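Local coordinates for tumor necrosis factor receptor superfamily member 16 (Rattus norvegicus, PDB 4F42), which binds neurotrophins with low affinity as the p75NTR receptor and probably relays the signal inside the cell through this death domain, at residues L32-E37 and A54-Q59; D40-E45 and R50-S55. All blocks are in the same frame, centred on the assembly; numbering follows the deposited sequence.

Interaction 1 of 2, residues L32-E37 and A54-Q59; sequences LGYQPE and ASWGAQ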
ATOM      1  N   LEU A  32      -5.178  -6.242   2.539  1.00 18.23           N
ATOM      2  CA  LEU A  32      -5.926  -5.837   1.345  1.00 18.41           C
ATOM      3  C   LEU A  32      -6.564  -7.035   0.615  1.00 18.94           C
ATOM      4  O   LEU A  32      -7.319  -6.864  -0.351  1.00 19.19           O
ATOM      5  CB  LEU A  32      -5.041  -5.005   0.414  1.00 18.07           C
ATOM      6  CG  LEU A  32      -4.496  -3.672   0.943  1.00 16.96           C
ATOM      7  CD1 LEU A  32      -3.488  -3.114  -0.037  1.00 15.40           C
ATOM      8  CD2 LEU A  32      -5.611  -2.669   1.176  1.00 16.27           C
ATOM      9  N   GLY A  33      -6.273  -8.239   1.098  1.00 19.28           N
ATOM     10  CA  GLY A  33      -6.950  -9.448   0.638  1.00 19.86           C
ATOM     11  C   GLY A  33      -6.194 -10.306  -0.368  1.00 20.15           C
ATOM     12  O   GLY A  33      -6.797 -11.158  -1.016  1.00 20.65           O
ATOM     13  N   TYR A  34      -4.886 -10.083  -0.495  1.00 19.91           N
ATOM     14  CA  TYR A  34      -4.028 -10.850  -1.389  1.00 19.87           C
ATOM     15  C   TYR A  34      -3.522 -12.123  -0.719  1.00 20.15           C
ATOM     16  O   TYR A  34      -3.031 -12.077   0.403  1.00 20.33           O
ATOM     17  CB  TYR A  34      -2.821 -10.006  -1.802  1.00 19.77           C
ATOM     18  CG  TYR A  34      -3.123  -8.889  -2.762  1.00 19.24           C
ATOM     19  CD1 TYR A  34      -3.061  -9.099  -4.132  1.00 19.41           C
ATOM     20  CD2 TYR A  34      -3.457  -7.610  -2.300  1.00 19.92           C
ATOM     21  CE1 TYR A  34      -3.331  -8.078  -5.030  1.00 20.10           C
ATOM     22  CE2 TYR A  34      -3.740  -6.571  -3.195  1.00 19.41           C
ATOM     23  CZ  TYR A  34      -3.667  -6.820  -4.555  1.00 20.09           C
ATOM     24  OH  TYR A  34      -3.937  -5.833  -5.458  1.00 21.07           O
ATOM     25  N   GLN A  35      -3.612 -13.254  -1.415  1.00 20.56           N
ATOM     26  CA  GLN A  35      -3.089 -14.518  -0.891  1.00 21.05           C
ATOM     27  C   GLN A  35      -1.548 -14.536  -0.913  1.00 21.19           C
ATOM     28  O   GLN A  35      -0.934 -13.752  -1.648  1.00 21.60           O
ATOM     29  CB  GLN A  35      -3.672 -15.713  -1.655  1.00 21.18           C
ATOM     30  CG  GLN A  35      -5.185 -15.893  -1.519  1.00 22.41           C
ATOM     31  CD  GLN A  35      -5.644 -16.034  -0.080  1.00 24.46           C
ATOM     32  OE1 GLN A  35      -6.461 -15.248   0.401  1.00 25.73           O
ATOM     33  NE2 GLN A  35      -5.115 -17.031   0.616  1.00 25.11           N
ATOM     34  N   PRO A  36      -0.920 -15.418  -0.100  1.00 21.04           N
ATOM     35  CA  PRO A  36       0.551 -15.449   0.011  1.00 20.98           C
ATOM     36  C   PRO A  36       1.297 -15.589  -1.318  1.00 20.87           C
ATOM     37  O   PRO A  36       2.295 -14.898  -1.531  1.00 20.77           O
ATOM     38  CB  PRO A  36       0.813 -16.677   0.897  1.00 20.96           C
ATOM     39  CG  PRO A  36      -0.447 -16.796   1.734  1.00 21.36           C
ATOM     40  CD  PRO A  36      -1.553 -16.436   0.769  1.00 20.91           C
ATOM     41  N   GLU A  37       0.812 -16.470  -2.193  1.00 20.78           N
ATOM     42  CA  GLU A  37       1.467 -16.739  -3.480  1.00 20.55           C
ATOM     43  C   GLU A  37       1.280 -15.593  -4.464  1.00 20.09           C
ATOM     44  O   GLU A  37       2.166 -15.328  -5.282  1.00 20.05           O
ATOM     45  CB  GLU A  37       0.958 -18.041  -4.092  1.00 20.66           C
ATOM     46  CG  GLU A  37       1.248 -19.279  -3.244  1.00 22.66           C
ATOM     47  CD  GLU A  37       0.260 -19.482  -2.093  1.00 24.44           C
ATOM     48  OE1 GLU A  37      -0.811 -18.824  -2.078  1.00 25.59           O
ATOM     49  OE2 GLU A  37       0.559 -20.310  -1.203  1.00 25.23           O
ATOM     50  N   ALA A  54      -0.082  -0.443  -7.508  1.00 20.99           N
ATOM     51  CA  ALA A  54      -0.553  -0.172  -8.870  1.00 21.38           C
ATOM     52  C   ALA A  54      -1.639  -1.163  -9.266  1.00 21.83           C
ATOM     53  O   ALA A  54      -2.615  -0.795  -9.922  1.00 22.07           O
ATOM     54  CB  ALA A  54       0.595  -0.246  -9.855  1.00 21.20           C
ATOM     55  N   SER A  55      -1.446  -2.420  -8.875  1.00 22.31           N
ATOM     56  CA  SER A  55      -2.430  -3.473  -9.090  1.00 22.92           C
ATOM     57  C   SER A  55      -3.677  -3.197  -8.243  1.00 23.36           C
ATOM     58  O   SER A  55      -4.776  -3.059  -8.788  1.00 23.67           O
ATOM     59  CB  SER A  55      -1.824  -4.841  -8.761  1.00 22.84           C
ATOM     60  OG  SER A  55      -2.826  -5.820  -8.537  1.00 23.17           O
ATOM     61  N   TRP A  56      -3.496  -3.110  -6.921  1.00 23.54           N
ATOM     62  CA  TRP A  56      -4.576  -2.766  -5.985  1.00 23.78           C
ATOM     63  C   TRP A  56      -5.314  -1.493  -6.419  1.00 24.71           C
ATOM     64  O   TRP A  56      -6.544  -1.475  -6.505  1.00 24.47           O
ATOM     65  CB  TRP A  56      -4.019  -2.605  -4.557  1.00 23.21           C
ATOM     66  CG  TRP A  56      -5.034  -2.129  -3.556  1.00 21.27           C
ATOM     67  CD1 TRP A  56      -6.059  -2.863  -3.010  1.00 20.23           C
ATOM     68  CD2 TRP A  56      -5.132  -0.818  -2.986  1.00 19.10           C
ATOM     69  NE1 TRP A  56      -6.783  -2.089  -2.141  1.00 20.15           N
ATOM     70  CE2 TRP A  56      -6.240  -0.829  -2.107  1.00 20.32           C
ATOM     71  CE3 TRP A  56      -4.395   0.361  -3.129  1.00 18.39           C
ATOM     72  CZ2 TRP A  56      -6.623   0.303  -1.371  1.00 20.22           C
ATOM     73  CZ3 TRP A  56      -4.776   1.485  -2.405  1.00 17.69           C
ATOM     74  CH2 TRP A  56      -5.876   1.450  -1.534  1.00 18.65           C
ATOM     75  N   GLY A  57      -4.538  -0.451  -6.715  1.00 25.93           N
ATOM     76  CA  GLY A  57      -5.045   0.865  -7.098  1.00 27.59           C
ATOM     77  C   GLY A  57      -5.918   0.897  -8.335  1.00 28.89           C
ATOM     78  O   GLY A  57      -6.583   1.907  -8.604  1.00 28.71           O
ATOM     79  N   ALA A  58      -5.919  -0.206  -9.082  1.00 30.23           N
ATOM     80  CA  ALA A  58      -6.747  -0.331 -10.286  1.00 31.63           C
ATOM     81  C   ALA A  58      -8.251  -0.305  -9.983  1.00 32.59           C
ATOM     82  O   ALA A  58      -9.033   0.220 -10.787  1.00 33.07           O
ATOM     83  CB  ALA A  58      -6.381  -1.588 -11.073  1.00 31.46           C
ATOM     84  N   GLN A  59      -8.649  -0.863  -8.835  1.00 33.45           N
ATOM     85  CA  GLN A  59     -10.063  -0.892  -8.426  1.00 34.32           C
ATOM     86  C   GLN A  59     -10.574   0.505  -8.091  1.00 34.44           C
ATOM     87  O   GLN A  59      -9.786   1.424  -7.845  1.00 34.44           O
ATOM     88  CB  GLN A  59     -10.270  -1.795  -7.213  1.00 34.53           C
ATOM     89  CG  GLN A  59      -9.489  -3.098  -7.232  1.00 36.79           C
ATOM     90  CD  GLN A  59      -9.091  -3.549  -5.834  1.00 39.28           C
ATOM     91  OE1 GLN A  59      -8.973  -2.731  -4.912  1.00 40.02           O
ATOM     92  NE2 GLN A  59      -8.880  -4.853  -5.668  1.00 40.23           N
TER
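Leu32, at the C-terminal end of helix 24-32, and Tyr34, in the loop that follows, reach the C-terminal part of helix 48-56 within the six-helix bundle of the death domain. Leu32 lays its branched end on the indole of Trp56. CD1 stands over one face, 3.9 Å from the centroid of the five-membered ring and only 5° off its normal, a CH-pi contact. CD2 reaches toward the ring fusion, with Leu32 CD2 3.6 Å from Trp56 NE1 and also close to CE2. The two side chains cross at about a right angle, and both methyls touch the indole. The indole is buried, touched also by Tyr5 and Ala62 from loops and Leu67 from helix 64-73; Leu32 itself reaches Ala70 of that helix.

Tyr34 works through its tip. It meets Trp56 CB edge-on, near the ring plane, Tyr34 OH lying 3.4 Å from Trp56 CB, and the phenol oxygen arrives beside the backbone of Trp56, near N, without a well-angled bond to it. CG of Trp56 lies anti to the backbone N (chi1 175°), which carries the indole out from the flank of the helix, toward Leu32. Behind the contact, Gly33 closes helix 24-32 in a Schellman motif; its positive phi of 101° turns the chain between Leu32 and Tyr34. Gln35 then occupies the N-cap position of helix 36-41, whose His38 meets the Tyr34 ring edge-to-face. The polar link is a long hydrogen bond between Tyr34 OH and Ser55 OG, 3.3 Å, with the serine oxygen near the plane of the tyrosine ring, at its edge.

Interaction 2 of 2, residues D40-E45 and R50-S55; sequences DSFTHE and RALLAS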
ATOM      1  N   ASP A  40       3.820 -13.174  -3.192  1.00 18.94           N
ATOM      2  CA  ASP A  40       5.097 -13.674  -3.695  1.00 19.34           C
ATOM      3  C   ASP A  40       5.305 -13.355  -5.183  1.00 19.20           C
ATOM      4  O   ASP A  40       6.432 -13.151  -5.607  1.00 19.72           O
ATOM      5  CB  ASP A  40       5.233 -15.189  -3.475  1.00 19.67           C
ATOM      6  CG  ASP A  40       5.420 -15.573  -2.009  1.00 21.00           C
ATOM      7  OD1 ASP A  40       5.873 -14.732  -1.195  1.00 22.10           O
ATOM      8  OD2 ASP A  40       5.114 -16.741  -1.676  1.00 22.08           O
ATOM      9  N   SER A  41       4.224 -13.291  -5.962  1.00 18.75           N
ATOM     10  CA  SER A  41       4.316 -12.956  -7.381  1.00 18.18           C
ATOM     11  C   SER A  41       4.868 -11.550  -7.630  1.00 18.34           C
ATOM     12  O   SER A  41       5.412 -11.282  -8.712  1.00 18.37           O
ATOM     13  CB  SER A  41       2.961 -13.110  -8.071  1.00 18.10           C
ATOM     14  OG  SER A  41       2.221 -11.894  -8.051  1.00 18.06           O
ATOM     15  N   PHE A  42       4.732 -10.655  -6.646  1.00 17.89           N
ATOM     16  CA  PHE A  42       5.174  -9.261  -6.815  1.00 17.61           C
ATOM     17  C   PHE A  42       6.645  -9.105  -6.501  1.00 17.89           C
ATOM     18  O   PHE A  42       7.245  -8.081  -6.824  1.00 17.94           O
ATOM     19  CB  PHE A  42       4.351  -8.282  -5.962  1.00 17.30           C
ATOM     20  CG  PHE A  42       2.954  -8.048  -6.472  1.00 15.91           C
ATOM     21  CD1 PHE A  42       2.732  -7.315  -7.630  1.00 16.05           C
ATOM     22  CD2 PHE A  42       1.859  -8.549  -5.784  1.00 14.94           C
ATOM     23  CE1 PHE A  42       1.431  -7.103  -8.115  1.00 15.10           C
ATOM     24  CE2 PHE A  42       0.559  -8.333  -6.250  1.00 14.26           C
ATOM     25  CZ  PHE A  42       0.347  -7.614  -7.418  1.00 13.41           C
ATOM     26  N   THR A  43       7.227 -10.122  -5.873  1.00 18.22           N
ATOM     27  CA  THR A  43       8.643 -10.092  -5.525  1.00 18.69           C
ATOM     28  C   THR A  43       9.525 -10.159  -6.769  1.00 18.60           C
ATOM     29  O   THR A  43      10.713  -9.861  -6.705  1.00 18.53           O
ATOM     30  CB  THR A  43       9.036 -11.229  -4.560  1.00 18.90           C
ATOM     31  OG1 THR A  43       8.951 -12.496  -5.230  1.00 18.90           O
ATOM     32  CG2 THR A  43       8.138 -11.221  -3.321  1.00 19.71           C
ATOM     33  N   HIS A  44       8.922 -10.544  -7.892  1.00 18.68           N
ATOM     34  CA  HIS A  44       9.588 -10.600  -9.191  1.00 18.81           C
ATOM     35  C   HIS A  44       9.740  -9.231  -9.827  1.00 18.89           C
ATOM     36  O   HIS A  44      10.481  -9.072 -10.799  1.00 19.10           O
ATOM     37  CB  HIS A  44       8.855 -11.565 -10.119  1.00 18.60           C
ATOM     38  CG  HIS A  44       8.944 -12.981  -9.654  1.00 19.77           C
ATOM     39  ND1 HIS A  44       9.845 -13.878 -10.176  1.00 20.50           N
ATOM     40  CD2 HIS A  44       8.303 -13.627  -8.651  1.00 20.44           C
ATOM     41  CE1 HIS A  44       9.734 -15.030  -9.538  1.00 21.49           C
ATOM     42  NE2 HIS A  44       8.808 -14.902  -8.605  1.00 21.17           N
ATOM     43  N   GLU A  45       9.055  -8.244  -9.267  1.00 18.72           N
ATOM     44  CA  GLU A  45       9.138  -6.893  -9.776  1.00 19.09           C
ATOM     45  C   GLU A  45      10.342  -6.189  -9.174  1.00 19.06           C
ATOM     46  O   GLU A  45      10.831  -6.591  -8.118  1.00 19.00           O
ATOM     47  CB  GLU A  45       7.854  -6.124  -9.472  1.00 18.91           C
ATOM     48  CG  GLU A  45       6.603  -6.787  -9.985  1.00 19.50           C
ATOM     49  CD  GLU A  45       6.583  -6.949 -11.495  1.00 22.81           C
ATOM     50  OE1 GLU A  45       7.228  -6.143 -12.210  1.00 22.81           O
ATOM     51  OE2 GLU A  45       5.908  -7.895 -11.967  1.00 24.35           O
ATOM     52  N   ARG A  50       5.431  -0.787  -5.118  1.00 19.88           N
ATOM     53  CA  ARG A  50       4.832  -0.016  -6.203  1.00 20.36           C
ATOM     54  C   ARG A  50       3.954  -0.882  -7.116  1.00 20.46           C
ATOM     55  O   ARG A  50       2.852  -0.475  -7.499  1.00 20.32           O
ATOM     56  CB  ARG A  50       5.917   0.679  -7.019  1.00 20.44           C
ATOM     57  CG  ARG A  50       5.396   1.446  -8.222  1.00 20.73           C
ATOM     58  CD  ARG A  50       6.523   2.199  -8.884  1.00 22.84           C
ATOM     59  NE  ARG A  50       7.119   3.188  -7.985  1.00 24.22           N
ATOM     60  CZ  ARG A  50       8.182   3.937  -8.279  1.00 25.57           C
ATOM     61  NH1 ARG A  50       8.795   3.816  -9.459  1.00 24.29           N
ATOM     62  NH2 ARG A  50       8.634   4.815  -7.382  1.00 25.61           N
ATOM     63  N   ALA A  51       4.455  -2.069  -7.456  1.00 20.31           N
ATOM     64  CA  ALA A  51       3.712  -3.036  -8.271  1.00 20.19           C
ATOM     65  C   ALA A  51       2.401  -3.473  -7.601  1.00 19.91           C
ATOM     66  O   ALA A  51       1.373  -3.569  -8.263  1.00 20.40           O
ATOM     67  CB  ALA A  51       4.593  -4.253  -8.596  1.00 19.55           C
ATOM     68  N   LEU A  52       2.448  -3.710  -6.292  1.00 19.59           N
ATOM     69  CA  LEU A  52       1.281  -4.131  -5.525  1.00 19.34           C
ATOM     70  C   LEU A  52       0.215  -3.058  -5.535  1.00 19.67           C
ATOM     71  O   LEU A  52      -0.939  -3.324  -5.851  1.00 20.37           O
ATOM     72  CB  LEU A  52       1.659  -4.448  -4.078  1.00 18.92           C
ATOM     73  CG  LEU A  52       0.458  -4.686  -3.153  1.00 18.68           C
ATOM     74  CD1 LEU A  52       0.085  -6.151  -3.133  1.00 18.45           C
ATOM     75  CD2 LEU A  52       0.764  -4.188  -1.750  1.00 18.57           C
ATOM     76  N   LEU A  53       0.616  -1.842  -5.184  1.00 19.86           N
ATOM     77  CA  LEU A  53      -0.281  -0.708  -5.086  1.00 19.92           C
ATOM     78  C   LEU A  53      -0.845  -0.254  -6.429  1.00 20.48           C
ATOM     79  O   LEU A  53      -1.956   0.259  -6.480  1.00 20.75           O
ATOM     80  CB  LEU A  53       0.427   0.442  -4.361  1.00 19.95           C
ATOM     81  CG  LEU A  53       0.819   0.105  -2.908  1.00 19.66           C
ATOM     82  CD1 LEU A  53       1.767   1.135  -2.340  1.00 19.27           C
ATOM     83  CD2 LEU A  53      -0.413  -0.069  -2.006  1.00 18.89           C
ATOM     84  N   ALA A  54      -0.082  -0.443  -7.508  1.00 20.99           N
ATOM     85  CA  ALA A  54      -0.553  -0.172  -8.870  1.00 21.38           C
ATOM     86  C   ALA A  54      -1.639  -1.163  -9.266  1.00 21.83           C
ATOM     87  O   ALA A  54      -2.615  -0.795  -9.922  1.00 22.07           O
ATOM     88  CB  ALA A  54       0.595  -0.246  -9.855  1.00 21.20           C
ATOM     89  N   SER A  55      -1.446  -2.420  -8.875  1.00 22.31           N
ATOM     90  CA  SER A  55      -2.430  -3.473  -9.090  1.00 22.92           C
ATOM     91  C   SER A  55      -3.677  -3.197  -8.243  1.00 23.36           C
ATOM     92  O   SER A  55      -4.776  -3.059  -8.788  1.00 23.67           O
ATOM     93  CB  SER A  55      -1.824  -4.841  -8.761  1.00 22.84           C
ATOM     94  OG  SER A  55      -2.826  -5.820  -8.537  1.00 23.17           O
TER
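Phe42, in the region of the C-terminal end of helix 36-41, lays its ring against Ala51, Leu52 and Ser55, on one flank of helix 48-56, a packing contact of the death domain. From CB the side chain leaves with CG anti to the carbonyl carbon (chi1 -73°), which carries the ring across to the other helix. On one side, CD1 meets the methyl of Ala51, with Phe42 CD1 to Ala51 CB at 3.7 Å. Next along that side, Phe42 CE1 comes within 3.5 Å of Ala51 O, a carbonyl already engaged by the backbone N of Ser55. On the other side, CD2 and CE2 face a leucine methyl, Phe42 CE2 lying 3.8 Å from Leu52 CD1. At the tip, Phe42 CZ lies 3.8 Å from both Ser55 CB and Ser55 OG. The middle of the ring is covered by backbone: Leu52 CA sits 4.0 Å from its centroid and 12° off the normal, a CH-pi contact. Ser41 OG lies above the opposite face, displaced toward the rim.

Glu45 adds a smaller apolar touch at the more exposed margin. With CG beside the backbone N (chi1 -56°), the methylene meets Ala51, Glu45 CG lying 3.5 Å from Ala51 CB, and the bend at chi2 turns the carboxylate away from it. No hydrogen bond crosses between the two segments.

Arg50 of the same helix touches a bound 5-mercapto-2-nitro-benzoic acid and is salt-bridged to Glu14 and Glu17 of helix 10-19. Phe42 and Leu52 meet where helices 36-41 and 48-56 come together, with Trp25 and Ala29 of helix 24-32 touching them.

In the fold
Both interactions hold helix 48-56, interaction 1 from the end of helix 24-32 and the loop leading into helix 36-41, interaction 2 from the C-terminal region of helix 36-41; their centres lie only 8 Å apart. Interaction 1 is partly buried, built around a buried indole near helix 64-73, and combines apolar cover with a serine-tyrosine hydrogen bond. Interaction 2 lies at the surface, is almost wholly apolar and uses the preceding turn of helix 48-56, near a ligand pocket. They share Ser55, which gives its hydroxyl to a hydrogen bond in one and packs CB and OG against the phenyl tip in the other. Packing also continues directly between them: Tyr34 CE2 approaches Leu52 CD1 at 3.8 Å.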